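Local structure of lysozyme (Meretrix lusoria, 4PJ2) at residues I40-W45 against S53-C58; I46-P51 against S66-N71; C15-G20 against N110-I115; F89-N94 against G103-Y108; C21-C26 against C35-I40. The protein hydrolyses the beta-1,4 linkages of bacterial peptidoglycan, lysing Gram-positive bacteria, and also acts as a chitinase. One frame throughout, in Å; residues are numbered along the deposited sequence. Where two conformers were deposited one is given.

In the fold
All five contacts belong to one compact I-type lysozyme fold. Contacts 5, 1, 2 and 4 follow one another along the chain, with 1 and 2 interleaved, and contact 3 closes the long loop that encloses them all. Contacts 1 and 2 share helix 42-47 and have centres about 8 Å apart. Contact 5 lies at the small antiparallel sheet and meets contact 1 at Ile40. Contacts 3 and 4 share helix 106-112, with centres about 11 Å apart, and lie on the opposite side of the chain's centre from contacts 1 and 2. Near the substrate site, His93 bonds to Tyr44 of contact 1 and to the Phe38 carbonyl of contact 5. Tyr108 to Glu18 ties contact 4 to contact 3.

Contact 1: residues I40-W45 against S53-C58; sequences IKEAYW and SSWKSC
Trp45 and Trp55 cross at a slant, with their five-membered ring planes 36° apart. What touches is mostly one ring against the backbone of the other residue. Trp55 CA lies over the face of the Trp45 five-membered ring, 3.5 Å from its centroid, in a CH-pi contact. Trp55 CB packs on Trp45 CE3 at 3.6 Å, and the carbonyl carbon of Ser54 lies over the same face of the indole, near CZ2 at its rim. Trp45 CG is anti to the backbone N (chi1 -178°), which carries the indole out from its helix to the start of helix 55-59. At the edge of this indole, Cys58 SG makes a sulfur-aromatic contact. Trp45 NE1 itself bonds to the carbonyl of Pro51.

The Trp55 ring has Glu42 over one face. Glu42 CB sits 3.6 Å from the centroid of the six-membered ring. The extended Glu42 chain crosses the indole at about a right angle, and its carboxylate is nearly parallel to the ring, with the planes 12° apart. At the ring edge, Trp55 NE1 donates a straight hydrogen bond to Ile40 O (3.0 Å). The donor stands above the carbonyl plane.

Lys41 and Ser54 occupy the N-cap positions of helices 42-47 and 55-59. The contact thus packs the starts of two short helices together. Glu42 and Trp45, which make much of the contact, belong to the substrate-binding run 41-47.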
# COMPACT_ATOMS: atom_id res chain seq x y z
N ILE D 40 4.42 -11.95 -3.24
CA ILE D 40 3.20 -11.59 -2.52
C ILE D 40 3.54 -11.14 -1.11
O ILE D 40 4.34 -11.79 -0.42
CB ILE D 40 2.26 -12.82 -2.47
CG1 ILE D 40 1.65 -13.07 -3.85
CG2 ILE D 40 1.15 -12.64 -1.43
CD1 ILE D 40 0.94 -14.40 -3.98
N LYS D 41 2.96 -10.02 -0.69
CA LYS D 41 3.12 -9.54 0.67
C LYS D 41 1.92 -9.94 1.52
O LYS D 41 0.91 -10.41 1.00
CB LYS D 41 3.31 -8.02 0.68
CG LYS D 41 4.57 -7.59 -0.05
CD LYS D 41 4.83 -6.10 0.02
CE LYS D 41 3.73 -5.35 -0.71
NZ LYS D 41 4.05 -3.93 -0.95
N GLU D 42 2.05 -9.77 2.82
CA GLU D 42 1.04 -10.24 3.75
C GLU D 42 -0.34 -9.62 3.48
O GLU D 42 -1.35 -10.31 3.52
CB GLU D 42 1.48 -9.96 5.19
CG GLU D 42 0.61 -10.68 6.22
CD GLU D 42 1.14 -10.53 7.63
OE1 GLU D 42 2.04 -9.70 7.85
OE2 GLU D 42 0.64 -11.26 8.51
N ALA D 43 -0.37 -8.32 3.21
CA ALA D 43 -1.63 -7.63 2.96
C ALA D 43 -2.36 -8.23 1.77
O ALA D 43 -3.59 -8.32 1.73
CB ALA D 43 -1.40 -6.16 2.74
N TYR D 44 -1.58 -8.60 0.75
CA TYR D 44 -2.11 -9.18 -0.47
C TYR D 44 -2.72 -10.54 -0.15
O TYR D 44 -3.85 -10.82 -0.55
CB TYR D 44 -0.99 -9.29 -1.49
CG TYR D 44 -1.36 -9.65 -2.92
CD1 TYR D 44 -1.76 -10.94 -3.25
CD2 TYR D 44 -1.19 -8.74 -3.94
CE1 TYR D 44 -2.05 -11.28 -4.56
CE2 TYR D 44 -1.47 -9.08 -5.26
CZ TYR D 44 -1.91 -10.34 -5.56
OH TYR D 44 -2.16 -10.70 -6.86
N TRP D 45 -2.00 -11.36 0.61
CA TRP D 45 -2.47 -12.68 0.99
C TRP D 45 -3.75 -12.61 1.82
O TRP D 45 -4.67 -13.41 1.62
CB TRP D 45 -1.39 -13.44 1.76
CG TRP D 45 -1.80 -14.82 2.13
CD1 TRP D 45 -1.90 -15.90 1.31
CD2 TRP D 45 -2.20 -15.27 3.43
NE1 TRP D 45 -2.32 -17.00 2.01
CE2 TRP D 45 -2.51 -16.64 3.32
CE3 TRP D 45 -2.31 -14.66 4.68
CZ2 TRP D 45 -2.93 -17.40 4.41
CZ3 TRP D 45 -2.73 -15.41 5.76
CH2 TRP D 45 -3.03 -16.77 5.62
N SER D 53 -2.30 -22.48 4.45
CA SER D 53 -2.15 -22.47 5.90
C SER D 53 -1.65 -21.13 6.43
O SER D 53 -1.96 -20.76 7.56
CB SER D 53 -1.18 -23.58 6.31
OG SER D 53 -1.15 -23.76 7.71
N SER D 54 -0.86 -20.43 5.62
CA SER D 54 -0.29 -19.15 6.03
C SER D 54 0.25 -18.41 4.81
O SER D 54 0.41 -19.00 3.73
CB SER D 54 0.84 -19.37 7.04
OG SER D 54 1.92 -20.05 6.44
N TRP D 55 0.53 -17.13 4.98
CA TRP D 55 1.04 -16.29 3.92
C TRP D 55 2.33 -16.85 3.30
O TRP D 55 2.41 -17.07 2.09
CB TRP D 55 1.24 -14.88 4.48
CG TRP D 55 2.23 -14.03 3.80
CD1 TRP D 55 2.43 -13.88 2.46
CD2 TRP D 55 3.17 -13.19 4.44
NE1 TRP D 55 3.45 -12.98 2.23
CE2 TRP D 55 3.92 -12.54 3.44
CE3 TRP D 55 3.46 -12.90 5.78
CZ2 TRP D 55 4.93 -11.64 3.73
CZ3 TRP D 55 4.46 -12.01 6.07
CH2 TRP D 55 5.19 -11.39 5.05
N LYS D 56 3.34 -17.10 4.12
CA LYS D 56 4.64 -17.51 3.59
C LYS D 56 4.61 -18.90 2.96
O LYS D 56 5.28 -19.15 1.96
CB LYS D 56 5.71 -17.43 4.68
CG LYS D 56 5.93 -16.00 5.15
CD LYS D 56 6.93 -15.93 6.28
CE LYS D 56 7.16 -14.49 6.72
NZ LYS D 56 7.97 -14.40 7.95
N SER D 57 3.83 -19.81 3.54
CA SER D 57 3.70 -21.14 2.97
C SER D 57 2.95 -21.09 1.64
O SER D 57 3.31 -21.78 0.70
CB SER D 57 3.03 -22.10 3.95
OG SER D 57 1.74 -21.68 4.31
N CYS D 58 1.92 -20.26 1.56
CA CYS D 58 1.16 -20.13 0.32
C CYS D 58 2.05 -19.54 -0.77
O CYS D 58 2.06 -20.02 -1.91
CB CYS D 58 -0.06 -19.24 0.55
SG CYS D 58 -1.13 -19.11 -0.86

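Contact 2: residues I46-P51 against S66-N71; sequences IDCGRP and SLCVQN
This is a disulfide-centred contact between the end of helix 42-47 and the middle of helix 62-76. Cys48 SG and Cys68 SG are bonded at 2.0 Å, with a chi3 of -103°. Cys48 SG lies between its own backbone N and carbonyl carbon (chi1 77°). Cys68 SG is anti to its backbone N, and the two sulfurs meet between the segments.

Helix 42-47 stops here in a Schellman motif, with Gly49 (positive phi) at C-prime, Gly49 N bonding to Ile46 O and Arg50 N to Trp45 O. The turn leaves Cys48 O directed at the second helix. Asn71 ND2 donates to Cys48 O at 2.9 Å, nearly along the C=O axis, with the oxygen close to the plane of the Asn71 amide.

Beyond the disulfide, the Pro51 ring rests on helix 62-76. Its CG lies 4.0 Å from Cys68 CB, and its CB lies 4.0 Å from Leu67 CD2. Asp47, a substrate-binding residue, bonds to Tyr76 of the second helix and to Ala27 and Ser28 of the chain of Putative exported protein.

A covalent link and an amide-to-carbonyl bond both act at Cys48. Together they fix the helix end against helix 62-76, as suits a secreted enzyme.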
# COMPACT_ATOMS: atom_id res chain seq x y z
N ILE D 46 -3.81 -11.66 2.74
CA ILE D 46 -5.00 -11.47 3.55
C ILE D 46 -6.21 -11.18 2.65
O ILE D 46 -7.26 -11.80 2.78
CB ILE D 46 -4.81 -10.34 4.60
CG1 ILE D 46 -3.83 -10.80 5.68
CG2 ILE D 46 -6.15 -9.90 5.20
CD1 ILE D 46 -3.35 -9.69 6.61
N ASP D 47 -6.04 -10.27 1.70
CA ASP D 47 -7.15 -9.86 0.86
C ASP D 47 -7.52 -10.90 -0.20
O ASP D 47 -8.65 -10.89 -0.69
CB ASP D 47 -6.83 -8.55 0.16
CG ASP D 47 -6.92 -7.35 1.07
OD1 ASP D 47 -7.29 -7.47 2.27
OD2 ASP D 47 -6.63 -6.24 0.57
N CYS D 48 -6.60 -11.79 -0.56
CA CYS D 48 -6.92 -12.82 -1.55
C CYS D 48 -7.58 -14.03 -0.90
O CYS D 48 -7.71 -15.08 -1.53
CB CYS D 48 -5.67 -13.24 -2.34
SG CYS D 48 -4.56 -14.34 -1.46
N GLY D 49 -7.98 -13.88 0.35
CA GLY D 49 -8.79 -14.88 1.03
C GLY D 49 -8.01 -15.87 1.88
O GLY D 49 -8.55 -16.89 2.30
N ARG D 50 -6.75 -15.56 2.15
CA ARG D 50 -5.91 -16.39 2.99
C ARG D 50 -5.88 -17.85 2.56
O ARG D 50 -6.08 -18.75 3.39
CB ARG D 50 -6.35 -16.29 4.45
CG ARG D 50 -6.30 -14.88 5.02
CD ARG D 50 -6.78 -14.86 6.46
NE ARG D 50 -5.67 -14.63 7.38
CZ ARG D 50 -5.48 -13.52 8.11
NH1 ARG D 50 -6.34 -12.51 8.04
NH2 ARG D 50 -4.42 -13.44 8.91
N PRO D 51 -5.64 -18.11 1.27
CA PRO D 51 -5.56 -19.52 0.87
C PRO D 51 -4.35 -20.23 1.50
O PRO D 51 -3.32 -19.62 1.78
CB PRO D 51 -5.42 -19.45 -0.65
CG PRO D 51 -4.81 -18.13 -0.91
CD PRO D 51 -5.34 -17.20 0.15
N SER D 66 -0.52 -18.68 -7.03
CA SER D 66 -1.30 -18.28 -8.20
C SER D 66 -2.81 -18.26 -7.90
O SER D 66 -3.52 -17.44 -8.46
CB SER D 66 -0.99 -19.15 -9.43
OG SER D 66 -1.34 -20.52 -9.26
N LEU D 67 -3.27 -19.13 -7.01
CA LEU D 67 -4.66 -19.07 -6.55
C LEU D 67 -4.90 -17.74 -5.87
O LEU D 67 -5.94 -17.10 -6.05
CB LEU D 67 -4.98 -20.21 -5.57
CG LEU D 67 -6.40 -20.18 -4.98
CD1 LEU D 67 -7.45 -20.26 -6.08
CD2 LEU D 67 -6.59 -21.29 -3.97
N CYS D 68 -3.93 -17.31 -5.08
CA CYS D 68 -4.03 -16.03 -4.41
C CYS D 68 -4.16 -14.90 -5.43
O CYS D 68 -5.03 -14.04 -5.30
CB CYS D 68 -2.81 -15.84 -3.50
SG CYS D 68 -2.83 -14.30 -2.55
N VAL D 69 -3.33 -14.92 -6.47
CA VAL D 69 -3.41 -13.94 -7.54
C VAL D 69 -4.79 -13.98 -8.21
O VAL D 69 -5.42 -12.94 -8.41
CB VAL D 69 -2.30 -14.13 -8.59
CG1 VAL D 69 -2.47 -13.14 -9.73
CG2 VAL D 69 -0.94 -13.98 -7.95
N GLN D 70 -5.27 -15.18 -8.53
CA GLN D 70 -6.61 -15.32 -9.11
C GLN D 70 -7.68 -14.70 -8.21
O GLN D 70 -8.57 -13.98 -8.70
CB GLN D 70 -6.94 -16.80 -9.37
CG GLN D 70 -6.12 -17.45 -10.46
CD GLN D 70 -6.54 -17.06 -11.86
OE1 GLN D 70 -7.23 -16.06 -12.06
NE2 GLN D 70 -6.13 -17.85 -12.84
N ASN D 71 -7.63 -15.00 -6.92
CA ASN D 71 -8.60 -14.46 -5.97
C ASN D 71 -8.48 -12.95 -5.82
O ASN D 71 -9.49 -12.27 -5.69
CB ASN D 71 -8.46 -15.07 -4.58
CG ASN D 71 -8.86 -16.52 -4.51
OD1 ASN D 71 -9.49 -17.04 -5.43
ND2 ASN D 71 -8.54 -17.17 -3.41

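Contact 3: residues C15-G20 against N110-I115; sequences CKMESG and NRLQKI
Met17 reaches across to Leu112 with CG anti to its backbone N (chi1 -175°) and a bend at chi2 (58°), which lays SD and CE along the second segment. Ile115 turns CG1 beside its own backbone N (chi1 -61°), and CD1 is thereby brought to the backbone of Met17. This is helix-to-helix packing in the lysozyme fold. Helix 8-19, which carries Glu18, the predicted proton donor, meets helix 106-112 and the type I turn from Leu112 to Ile115.

The packing is largely apolar. Met17 SD lies 3.8 Å from Leu112 CA. Met17 CB is 4.1 Å from Leu112 CD1 and 3.9 Å from Ile115 CD1, and is thus touched by two branched side chains. Ile115 CD1 also comes within 3.5 Å of Met17 N. Next to Met17, the extended Lys16 chain crosses Ile115 at a slant, with CD 3.9 Å from Ile115 CG2. Its ammonium end continues past the contact.

On its inner side, Leu112 also touches Ala90 of helix 86-95 and Cys13 and Ile14 of helix 8-19. Glu18 OE2 bonds to Tyr108 OH and to Ser86 of the chain of Putative exported protein.

The Met17 side chain crosses that of Arg111 at about a right angle. Its terminal methyl, CE, rests 3.7 Å from Arg111 NH2 and also touches Arg111 CB.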
# COMPACT_ATOMS: atom_id res chain seq x y z
N CYS D 15 4.72 -14.24 -13.34
CA CYS D 15 5.66 -15.05 -12.58
C CYS D 15 7.10 -14.77 -13.04
O CYS D 15 7.97 -14.49 -12.23
CB CYS D 15 5.28 -16.52 -12.74
SG CYS D 15 5.99 -17.65 -11.52
N LYS D 16 7.32 -14.78 -14.35
CA LYS D 16 8.66 -14.50 -14.87
C LYS D 16 9.13 -13.09 -14.50
O LYS D 16 10.28 -12.88 -14.11
CB LYS D 16 8.68 -14.68 -16.39
CG LYS D 16 8.60 -16.14 -16.81
CD LYS D 16 8.56 -16.32 -18.32
CE LYS D 16 8.42 -17.80 -18.69
NZ LYS D 16 8.51 -18.07 -20.16
N MET D 17 8.21 -12.13 -14.58
CA MET D 17 8.52 -10.75 -14.22
C MET D 17 8.96 -10.63 -12.77
O MET D 17 9.92 -9.92 -12.47
CB MET D 17 7.27 -9.89 -14.44
CG MET D 17 7.46 -8.39 -14.22
SD MET D 17 8.76 -7.74 -15.33
CE MET D 17 8.55 -5.99 -14.96
N GLU D 18 8.27 -11.33 -11.87
CA GLU D 18 8.45 -11.12 -10.43
C GLU D 18 9.68 -11.84 -9.90
O GLU D 18 10.38 -11.31 -9.03
CB GLU D 18 7.22 -11.63 -9.65
CG GLU D 18 5.97 -10.77 -9.82
CD GLU D 18 6.15 -9.36 -9.31
OE1 GLU D 18 7.05 -9.12 -8.47
OE2 GLU D 18 5.35 -8.49 -9.74
N SER D 19 9.92 -13.05 -10.38
CA SER D 19 10.94 -13.91 -9.79
C SER D 19 11.75 -14.72 -10.79
O SER D 19 12.58 -15.52 -10.39
CB SER D 19 10.24 -14.90 -8.84
OG SER D 19 9.38 -15.75 -9.58
N GLY D 20 11.54 -14.50 -12.08
CA GLY D 20 12.07 -15.42 -13.08
C GLY D 20 11.34 -16.75 -12.95
O GLY D 20 11.82 -17.80 -13.39
N ASN D 110 5.09 -2.37 -19.49
CA ASN D 110 5.91 -2.21 -20.68
C ASN D 110 7.05 -3.20 -20.65
O ASN D 110 7.38 -3.81 -21.67
CB ASN D 110 6.45 -0.78 -20.76
CG ASN D 110 5.41 0.22 -21.21
OD1 ASN D 110 4.36 -0.16 -21.73
ND2 ASN D 110 5.70 1.51 -21.05
N ARG D 111 7.67 -3.36 -19.49
CA ARG D 111 8.81 -4.25 -19.35
C ARG D 111 8.39 -5.71 -19.36
O ARG D 111 9.08 -6.54 -19.98
CB ARG D 111 9.65 -3.90 -18.11
CG ARG D 111 10.36 -2.55 -18.18
CD ARG D 111 11.46 -2.44 -17.12
NE ARG D 111 11.01 -2.92 -15.81
CZ ARG D 111 10.30 -2.21 -14.95
NH1 ARG D 111 9.95 -0.96 -15.23
NH2 ARG D 111 9.96 -2.74 -13.79
N LEU D 112 7.28 -6.04 -18.70
CA LEU D 112 6.85 -7.43 -18.63
C LEU D 112 6.68 -8.00 -20.05
O LEU D 112 7.00 -9.15 -20.30
CB LEU D 112 5.55 -7.55 -17.83
CG LEU D 112 4.79 -8.89 -17.86
CD1 LEU D 112 3.94 -9.01 -16.59
CD2 LEU D 112 3.87 -9.04 -19.07
N GLN D 113 6.19 -7.17 -20.96
CA GLN D 113 5.98 -7.57 -22.36
C GLN D 113 7.24 -7.75 -23.18
O GLN D 113 7.15 -8.26 -24.32
CB GLN D 113 5.12 -6.55 -23.09
CG GLN D 113 3.72 -6.45 -22.58
CD GLN D 113 2.98 -5.34 -23.28
OE1 GLN D 113 2.37 -5.55 -24.32
NE2 GLN D 113 3.08 -4.13 -22.74
N LYS D 114 8.40 -7.39 -22.62
CA LYS D 114 9.69 -7.65 -23.24
C LYS D 114 10.19 -9.06 -22.91
O LYS D 114 11.12 -9.55 -23.57
CB LYS D 114 10.71 -6.62 -22.77
CG LYS D 114 10.26 -5.18 -22.96
CD LYS D 114 11.38 -4.26 -22.60
CE LYS D 114 10.94 -2.95 -22.04
NZ LYS D 114 12.02 -1.94 -22.20
N ILE D 115 9.61 -9.72 -21.92
CA ILE D 115 10.02 -11.09 -21.59
C ILE D 115 9.65 -12.03 -22.75
O ILE D 115 8.54 -11.96 -23.29
CB ILE D 115 9.32 -11.56 -20.31
CG1 ILE D 115 9.72 -10.64 -19.15
CG2 ILE D 115 9.65 -13.03 -20.03
CD1 ILE D 115 9.02 -10.94 -17.82

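Contact 4: residues F89-N94 against G103-Y108; sequences FAREHN and GSTIGY
Stacking comes first: the Asn94 amide lies flat on the Tyr108 ring, with the planes 10° apart. Asn94 CB sits over the ring centre in a CH-pi contact, 3.5 Å from the centroid. Both side chains leave anti to the backbone N (chi1 -176° and 178°), and slide past each other in opposite directions. Ala90 CB meets the edge of the same ring, 4.0 Å from CE1. Asn94 OD1 and ND2 bond to Tyr89 and Ser86 of the chain of Putative exported protein.

The polar link is Arg91 NE to Thr105 OG1, 2.8 Å long and almost straight. The hydroxyl lies in the guanidinium plane. Thr105 OG1 also bonds to the carbonyls of Gly99, its strongest partner, and Lys102, which share its one proton. Arg91 NH2 bonds to the Lys102 carbonyl, so two nitrogens hold the guanidinium in place.

An aliphatic cover completes it: Ile106 CG1 lies over one face of the guanidinium, 3.6 Å from Arg91 NH2.

Helix 86-95 thus packs against the 3-10 segment 103-105 and the start of helix 106-112. Tyr108 touches Ile14 and Met17 of helix 8-19, and His93 bonds to Tyr44 of helix 42-47 and the Phe38 carbonyl.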
# COMPACT_ATOMS: atom_id res chain seq x y z
N PHE D 89 -4.43 -7.11 -15.15
CA PHE D 89 -4.08 -7.98 -14.03
C PHE D 89 -2.63 -7.78 -13.58
O PHE D 89 -2.35 -7.78 -12.39
CB PHE D 89 -4.31 -9.45 -14.37
CG PHE D 89 -5.75 -9.79 -14.73
CD1 PHE D 89 -6.02 -10.58 -15.85
CD2 PHE D 89 -6.82 -9.36 -13.95
CE1 PHE D 89 -7.33 -10.91 -16.19
CE2 PHE D 89 -8.15 -9.71 -14.30
CZ PHE D 89 -8.38 -10.48 -15.41
N ALA D 90 -1.71 -7.68 -14.54
CA ALA D 90 -0.31 -7.40 -14.21
C ALA D 90 -0.17 -6.10 -13.42
O ALA D 90 0.59 -6.03 -12.44
CB ALA D 90 0.56 -7.37 -15.49
N ARG D 91 -0.85 -5.06 -13.88
CA ARG D 91 -0.76 -3.76 -13.22
C ARG D 91 -1.41 -3.76 -11.82
O ARG D 91 -0.93 -3.10 -10.92
CB ARG D 91 -1.30 -2.64 -14.11
CG ARG D 91 -0.44 -2.42 -15.37
CD ARG D 91 -0.97 -1.32 -16.28
NE ARG D 91 -0.95 -0.00 -15.66
CZ ARG D 91 -1.58 1.07 -16.14
NH1 ARG D 91 -2.30 0.99 -17.26
NH2 ARG D 91 -1.51 2.22 -15.48
N GLU D 92 -2.48 -4.54 -11.63
CA GLU D 92 -3.04 -4.76 -10.29
C GLU D 92 -2.05 -5.50 -9.41
O GLU D 92 -1.87 -5.19 -8.25
CB GLU D 92 -4.33 -5.59 -10.37
CG GLU D 92 -5.48 -4.91 -11.08
CD GLU D 92 -6.06 -3.79 -10.29
OE1 GLU D 92 -7.00 -4.08 -9.51
OE2 GLU D 92 -5.62 -2.65 -10.46
N HIS D 93 -1.40 -6.50 -9.99
CA HIS D 93 -0.47 -7.27 -9.21
C HIS D 93 0.69 -6.42 -8.70
O HIS D 93 1.08 -6.54 -7.55
CB HIS D 93 0.08 -8.42 -10.02
CG HIS D 93 0.84 -9.36 -9.17
ND1 HIS D 93 0.23 -10.15 -8.23
CD2 HIS D 93 2.17 -9.57 -9.03
CE1 HIS D 93 1.14 -10.84 -7.57
NE2 HIS D 93 2.33 -10.50 -8.04
N ASN D 94 1.18 -5.53 -9.56
CA ASN D 94 2.30 -4.67 -9.22
C ASN D 94 1.90 -3.48 -8.35
O ASN D 94 2.67 -3.04 -7.52
CB ASN D 94 2.95 -4.17 -10.52
CG ASN D 94 4.19 -3.34 -10.28
OD1 ASN D 94 4.28 -2.21 -10.74
ND2 ASN D 94 5.13 -3.88 -9.53
N GLY D 103 0.05 5.45 -12.83
CA GLY D 103 1.18 5.57 -13.72
C GLY D 103 2.37 4.78 -13.24
O GLY D 103 3.23 4.40 -14.03
N SER D 104 2.42 4.52 -11.94
CA SER D 104 3.55 3.82 -11.34
C SER D 104 3.74 2.41 -11.84
O SER D 104 4.81 1.84 -11.68
CB SER D 104 3.40 3.77 -9.82
OG SER D 104 2.19 3.08 -9.50
N THR D 105 2.71 1.81 -12.44
CA THR D 105 2.77 0.44 -12.92
C THR D 105 2.93 0.34 -14.46
O THR D 105 2.94 -0.75 -14.99
CB THR D 105 1.48 -0.33 -12.54
OG1 THR D 105 0.36 0.31 -13.18
CG2 THR D 105 1.29 -0.36 -11.02
N ILE D 106 2.97 1.48 -15.15
CA ILE D 106 3.08 1.49 -16.62
C ILE D 106 4.39 0.88 -17.08
O ILE D 106 4.40 0.09 -18.01
CB ILE D 106 2.92 2.91 -17.21
CG1 ILE D 106 1.48 3.38 -17.05
CG2 ILE D 106 3.34 2.95 -18.70
CD1 ILE D 106 1.27 4.83 -17.41
N GLY D 107 5.50 1.26 -16.45
CA GLY D 107 6.80 0.70 -16.80
C GLY D 107 6.82 -0.80 -16.58
O GLY D 107 7.33 -1.55 -17.42
N TYR D 108 6.22 -1.23 -15.47
CA TYR D 108 6.14 -2.66 -15.15
C TYR D 108 5.50 -3.44 -16.31
O TYR D 108 6.02 -4.46 -16.75
CB TYR D 108 5.32 -2.87 -13.87
CG TYR D 108 5.12 -4.31 -13.44
CD1 TYR D 108 4.04 -5.05 -13.91
CD2 TYR D 108 5.96 -4.90 -12.52
CE1 TYR D 108 3.83 -6.34 -13.50
CE2 TYR D 108 5.76 -6.19 -12.10
CZ TYR D 108 4.68 -6.91 -12.59
OH TYR D 108 4.44 -8.20 -12.17

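Contact 5: residues C21-C26 against C35-I40; sequences CRNVGC and CGYFQI
Cys26 and Cys35 form an antiparallel non-hydrogen-bonded pair, and next to it Gly36 N donates to Gly25 O at 2.9 Å. Cys35 CA also makes a CA-H...O contact with Gly25 O. Gly25 and Gly36 both have positive phi. Past the pair, Gln39 and Ile40 face Cys35 in a G1 beta bulge.

The disulfide joins Cys26 SG and Cys35 SG at 2.0 Å on one face of the sheet. Further on, the Tyr37 ring packs against the 21-26 backbone. Asn23 N lies over one face of it, 3.5 Å from Tyr37 CE2, and Asn23 CB touches Tyr37 CE1 at 3.6 Å. Tyr37 CA gives a CA-H...O contact to Arg22 O.

Gln39 bends at chi2 (-68°) and folds back on its own turn. Its NE2 donates to Gly36 O at 3.0 Å, in the carbonyl plane and on a lone pair. Val24 CG2 meets this amide nitrogen at 3.3 Å. Gly36 O also accepts from Gln39 N, so two donors of one residue grip it.

The disulfide and the Gly36-Gly25 bond thus join the two segments, while Gln39 braces the type I turn from Gly36 to Gln39 through its N and NE2. These bonds fix the segment whose Gln39 lies beside Glu18.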
# COMPACT_ATOMS: atom_id res chain seq x y z
N CYS D 21 10.14 -16.67 -12.38
CA CYS D 21 9.30 -17.81 -12.00
C CYS D 21 10.03 -18.90 -11.22
O CYS D 21 10.12 -20.06 -11.65
CB CYS D 21 8.54 -18.40 -13.20
SG CYS D 21 6.89 -19.04 -12.74
N ARG D 22 10.53 -18.52 -10.04
CA ARG D 22 11.18 -19.45 -9.13
C ARG D 22 10.69 -19.18 -7.71
O ARG D 22 10.28 -18.06 -7.39
CB ARG D 22 12.71 -19.29 -9.18
CG ARG D 22 13.35 -19.69 -10.49
CD ARG D 22 14.87 -19.53 -10.44
NE ARG D 22 15.50 -20.38 -9.43
CZ ARG D 22 15.97 -21.60 -9.64
NH1 ARG D 22 15.89 -22.16 -10.84
NH2 ARG D 22 16.53 -22.28 -8.64
N ASN D 23 10.73 -20.20 -6.85
CA ASN D 23 10.43 -19.99 -5.43
C ASN D 23 11.62 -19.35 -4.74
O ASN D 23 12.50 -20.05 -4.22
CB ASN D 23 10.08 -21.28 -4.72
CG ASN D 23 9.79 -21.06 -3.24
OD1 ASN D 23 9.56 -19.93 -2.80
ND2 ASN D 23 9.79 -22.14 -2.47
N VAL D 24 11.64 -18.03 -4.71
CA VAL D 24 12.80 -17.29 -4.26
C VAL D 24 12.83 -17.02 -2.75
O VAL D 24 13.78 -16.42 -2.24
CB VAL D 24 12.91 -15.95 -4.99
CG1 VAL D 24 13.22 -16.16 -6.47
CG2 VAL D 24 11.63 -15.13 -4.82
N GLY D 25 11.82 -17.48 -2.02
CA GLY D 25 11.75 -17.22 -0.59
C GLY D 25 11.25 -15.80 -0.32
O GLY D 25 10.69 -15.16 -1.22
N CYS D 26 11.46 -15.32 0.90
CA CYS D 26 11.00 -13.98 1.29
C CYS D 26 12.15 -12.98 1.33
O CYS D 26 13.21 -13.25 1.91
CB CYS D 26 10.31 -14.03 2.66
SG CYS D 26 8.82 -15.05 2.72
N CYS D 35 7.22 -12.40 -0.74
CA CYS D 35 7.61 -13.80 -0.81
C CYS D 35 7.26 -14.51 -2.11
O CYS D 35 6.19 -14.32 -2.69
CB CYS D 35 6.96 -14.57 0.36
SG CYS D 35 7.29 -13.89 2.01
N GLY D 36 8.18 -15.37 -2.56
CA GLY D 36 7.83 -16.43 -3.49
C GLY D 36 7.72 -16.08 -4.95
O GLY D 36 8.13 -15.00 -5.40
N TYR D 37 7.12 -17.02 -5.68
CA TYR D 37 6.97 -16.95 -7.13
C TYR D 37 6.40 -15.64 -7.64
O TYR D 37 6.83 -15.13 -8.67
CB TYR D 37 6.03 -18.06 -7.61
CG TYR D 37 6.57 -19.47 -7.48
CD1 TYR D 37 6.34 -20.22 -6.33
CD2 TYR D 37 7.28 -20.05 -8.52
CE1 TYR D 37 6.83 -21.52 -6.23
CE2 TYR D 37 7.76 -21.34 -8.42
CZ TYR D 37 7.53 -22.06 -7.27
OH TYR D 37 8.01 -23.35 -7.17
N PHE D 38 5.40 -15.11 -6.93
CA PHE D 38 4.67 -13.91 -7.36
C PHE D 38 4.99 -12.70 -6.49
O PHE D 38 4.39 -11.64 -6.67
CB PHE D 38 3.16 -14.18 -7.40
CG PHE D 38 2.75 -15.11 -8.51
CD1 PHE D 38 2.73 -16.48 -8.31
CD2 PHE D 38 2.46 -14.61 -9.77
CE1 PHE D 38 2.36 -17.33 -9.35
CE2 PHE D 38 2.10 -15.45 -10.80
CZ PHE D 38 2.06 -16.81 -10.60
N GLN D 39 5.93 -12.84 -5.56
CA GLN D 39 6.34 -11.73 -4.68
C GLN D 39 5.12 -11.10 -3.99
O GLN D 39 4.84 -9.90 -4.11
CB GLN D 39 7.13 -10.71 -5.47
CG GLN D 39 8.51 -11.22 -5.87
CD GLN D 39 9.41 -11.39 -4.66
OE1 GLN D 39 9.92 -10.40 -4.12
NE2 GLN D 39 9.58 -12.62 -4.21
N ILE D 40 4.42 -11.95 -3.24
CA ILE D 40 3.20 -11.59 -2.52
C ILE D 40 3.54 -11.14 -1.11
O ILE D 40 4.34 -11.79 -0.42
CB ILE D 40 2.26 -12.82 -2.47
CG1 ILE D 40 1.65 -13.07 -3.85
CG2 ILE D 40 1.15 -12.64 -1.43
CD1 ILE D 40 0.94 -14.40 -3.98